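Local coordinates for interleukin-10-like protein (Human herpesvirus 5, PDB 1LQS), which mimics human interleukin-10, binding the host IL-10 receptor and exploiting its immunosuppressive signalling to the benefit of the virus, at residues 41-44 / 45-48. Numbering follows the deposited sequence.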
ATOM      1  N   THR C  41      15.805  30.619 -17.578  1.00 42.65           N
ATOM      2  CA  THR C  41      16.394  31.381 -16.482  1.00 42.71           C
ATOM      3  C   THR C  41      16.601  30.458 -15.273  1.00 44.38           C
ATOM      4  O   THR C  41      17.731  30.270 -14.808  1.00 46.35           O
ATOM      5  CB  THR C  41      15.496  32.548 -16.044  1.00 42.76           C
ATOM      6  OG1 THR C  41      15.430  33.520 -17.092  1.00 43.97           O
ATOM      7  CG2 THR C  41      16.043  33.207 -14.774  1.00 39.70           C
ATOM      8  N   LEU C  42      15.512  29.868 -14.781  1.00 43.89           N
ATOM      9  CA  LEU C  42      15.571  28.980 -13.624  1.00 43.36           C
ATOM     10  C   LEU C  42      16.496  27.790 -13.783  1.00 44.54           C
ATOM     11  O   LEU C  42      16.975  27.259 -12.782  1.00 46.53           O
ATOM     12  CB  LEU C  42      14.174  28.458 -13.246  1.00 41.15           C
ATOM     13  CG  LEU C  42      13.115  29.497 -12.865  1.00 40.46           C
ATOM     14  CD1 LEU C  42      11.887  28.811 -12.303  1.00 37.54           C
ATOM     15  CD2 LEU C  42      13.694  30.453 -11.846  1.00 39.39           C
ATOM     16  N   GLN C  43      16.754  27.354 -15.013  1.00 44.76           N
ATOM     17  CA  GLN C  43      17.631  26.201 -15.195  1.00 46.18           C
ATOM     18  C   GLN C  43      19.033  26.554 -15.685  1.00 48.91           C
ATOM     19  O   GLN C  43      19.706  25.723 -16.304  1.00 47.54           O
ATOM     20  CB  GLN C  43      16.997  25.177 -16.148  1.00 44.83           C
ATOM     21  CG  GLN C  43      15.647  24.610 -15.690  1.00 40.77           C
ATOM     22  CD  GLN C  43      15.152  23.475 -16.578  1.00 38.30           C
ATOM     23  OE1 GLN C  43      15.314  23.510 -17.792  1.00 35.04           O
ATOM     24  NE2 GLN C  43      14.539  22.470 -15.973  1.00 39.84           N
ATOM     25  N   ARG C  44      19.484  27.774 -15.395  1.00 53.60           N
ATOM     26  CA  ARG C  44      20.819  28.192 -15.820  1.00 57.93           C
ATOM     27  C   ARG C  44      21.927  27.602 -14.956  1.00 58.95           C
ATOM     28  O   ARG C  44      22.701  26.769 -15.433  1.00 58.50           O
ATOM     29  CB  ARG C  44      20.938  29.724 -15.875  1.00 59.61           C
ATOM     30  CG  ARG C  44      20.941  30.226 -17.321  1.00 63.81           C
ATOM     31  CD  ARG C  44      21.515  31.624 -17.517  1.00 65.70           C
ATOM     32  NE  ARG C  44      20.721  32.663 -16.869  1.00 69.38           N
ATOM     33  CZ  ARG C  44      20.669  33.924 -17.289  1.00 71.37           C
ATOM     34  NH1 ARG C  44      21.365  34.288 -18.362  1.00 72.11           N
ATOM     35  NH2 ARG C  44      19.936  34.821 -16.636  1.00 70.82           N
ATOM     36  N   GLU C  45      22.016  28.028 -13.696  1.00 60.47           N
ATOM     37  CA  GLU C  45      23.040  27.489 -12.807  1.00 61.61           C
ATOM     38  C   GLU C  45      22.985  25.982 -12.947  1.00 61.29           C
ATOM     39  O   GLU C  45      23.889  25.356 -13.498  1.00 61.39           O
ATOM     40  CB  GLU C  45      22.769  27.869 -11.347  1.00 63.95           C
ATOM     41  CG  GLU C  45      23.411  26.899 -10.344  1.00 68.53           C
ATOM     42  CD  GLU C  45      23.343  27.383  -8.895  1.00 71.74           C
ATOM     43  OE1 GLU C  45      23.627  26.569  -7.976  1.00 71.51           O
ATOM     44  OE2 GLU C  45      23.023  28.576  -8.678  1.00 72.90           O
ATOM     45  N   ASP C  46      21.895  25.415 -12.452  1.00 60.87           N
ATOM     46  CA  ASP C  46      21.668  23.982 -12.512  1.00 61.01           C
ATOM     47  C   ASP C  46      22.902  23.088 -12.441  1.00 60.32           C
ATOM     48  O   ASP C  46      23.597  22.915 -13.451  1.00 61.65           O
ATOM     49  CB  ASP C  46      20.913  23.603 -13.799  1.00 60.62           C
ATOM     50  CG  ASP C  46      19.406  23.509 -13.608  1.00 61.96           C
ATOM     51  OD1 ASP C  46      18.758  22.735 -14.358  1.00 59.71           O
ATOM     52  OD2 ASP C  46      18.867  24.211 -12.721  1.00 63.09           O
ATOM     53  N   ASP C  47      23.224  22.549 -11.268  1.00 57.47           N
ATOM     54  CA  ASP C  47      24.301  21.575 -11.272  1.00 54.84           C
ATOM     55  C   ASP C  47      23.395  20.486 -11.830  1.00 53.99           C
ATOM     56  O   ASP C  47      22.165  20.629 -11.793  1.00 55.37           O
ATOM     57  CB  ASP C  47      24.821  21.236  -9.867  1.00 54.75           C
ATOM     58  CG  ASP C  47      23.733  21.162  -8.834  1.00 54.22           C
ATOM     59  OD1 ASP C  47      22.808  20.330  -8.979  1.00 51.98           O
ATOM     60  OD2 ASP C  47      23.819  21.942  -7.863  1.00 54.75           O
ATOM     61  N   TYR C  48      23.932  19.409 -12.357  1.00 51.44           N
ATOM     62  CA  TYR C  48      23.014  18.452 -12.945  1.00 49.00           C
ATOM     63  C   TYR C  48      22.566  17.339 -12.023  1.00 47.93           C
ATOM     64  O   TYR C  48      22.408  16.192 -12.442  1.00 49.39           O
ATOM     65  CB  TYR C  48      23.624  17.927 -14.245  1.00 48.04           C
ATOM     66  CG  TYR C  48      24.014  19.081 -15.146  1.00 46.77           C
ATOM     67  CD1 TYR C  48      25.341  19.273 -15.546  1.00 45.33           C
ATOM     68  CD2 TYR C  48      23.062  20.031 -15.538  1.00 46.55           C
ATOM     69  CE1 TYR C  48      25.711  20.389 -16.307  1.00 45.53           C
ATOM     70  CE2 TYR C  48      23.418  21.146 -16.302  1.00 46.55           C
ATOM     71  CZ  TYR C  48      24.742  21.317 -16.679  1.00 46.68           C
ATOM     72  OH  TYR C  48      25.087  22.420 -17.417  1.00 47.08           O
TER
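Asp-46 turns its carboxylate back on Gln-43, just past the C-terminal end of helix 25-42. The site is the start of the loop that joins this helix to helix 62-84 in the helical IL-10 fold. OD1 of Asp-46 lies 3.5 Å from CB of Gln-43. OD2 of Asp-46 lies 3.4 Å from CA of Gln-43. The carboxylate thus rests against the root of the glutamine, not against its amide. The carboxylate of Asp-46 passes at a slant across the start of the Gln-43 chain, and the amide and carboxylate planes are 58° apart. Gln-43 has CG anti to its carbonyl carbon (chi1 -60°) and runs extended beyond it, which carries the amide away from the turn.

Both polar ends find their main partners in other chains. OE1 of Gln-43 accepts a hydrogen bond from the backbone of the other protein in the complex. NE2 binds the backbone O of Ser-140 of the second subunit. OD1 of Asp-46 is hydrogen-bonded to an aromatic side chain of the other protein. Gln-43 and Asp-46 are thus buried where the two subunits and the bound partner meet, consistent with a role in receptor recognition, while Arg-44 and Glu-45 at the bend are exposed.

The backbone sets this up. Gln-43 is the first residue to leave helical angles, yet N of Arg-44 still bonds to O of Thr-41 at 3.1 Å. Asp-46 has a positive phi of 32°, and its CB points back toward the helix end. Farther along, the ring of Tyr-48 offers one face to the chain: O of Asp-46 stands 3.3 Å off the ring plane of Tyr-48, nearer the edge of the ring than its centre.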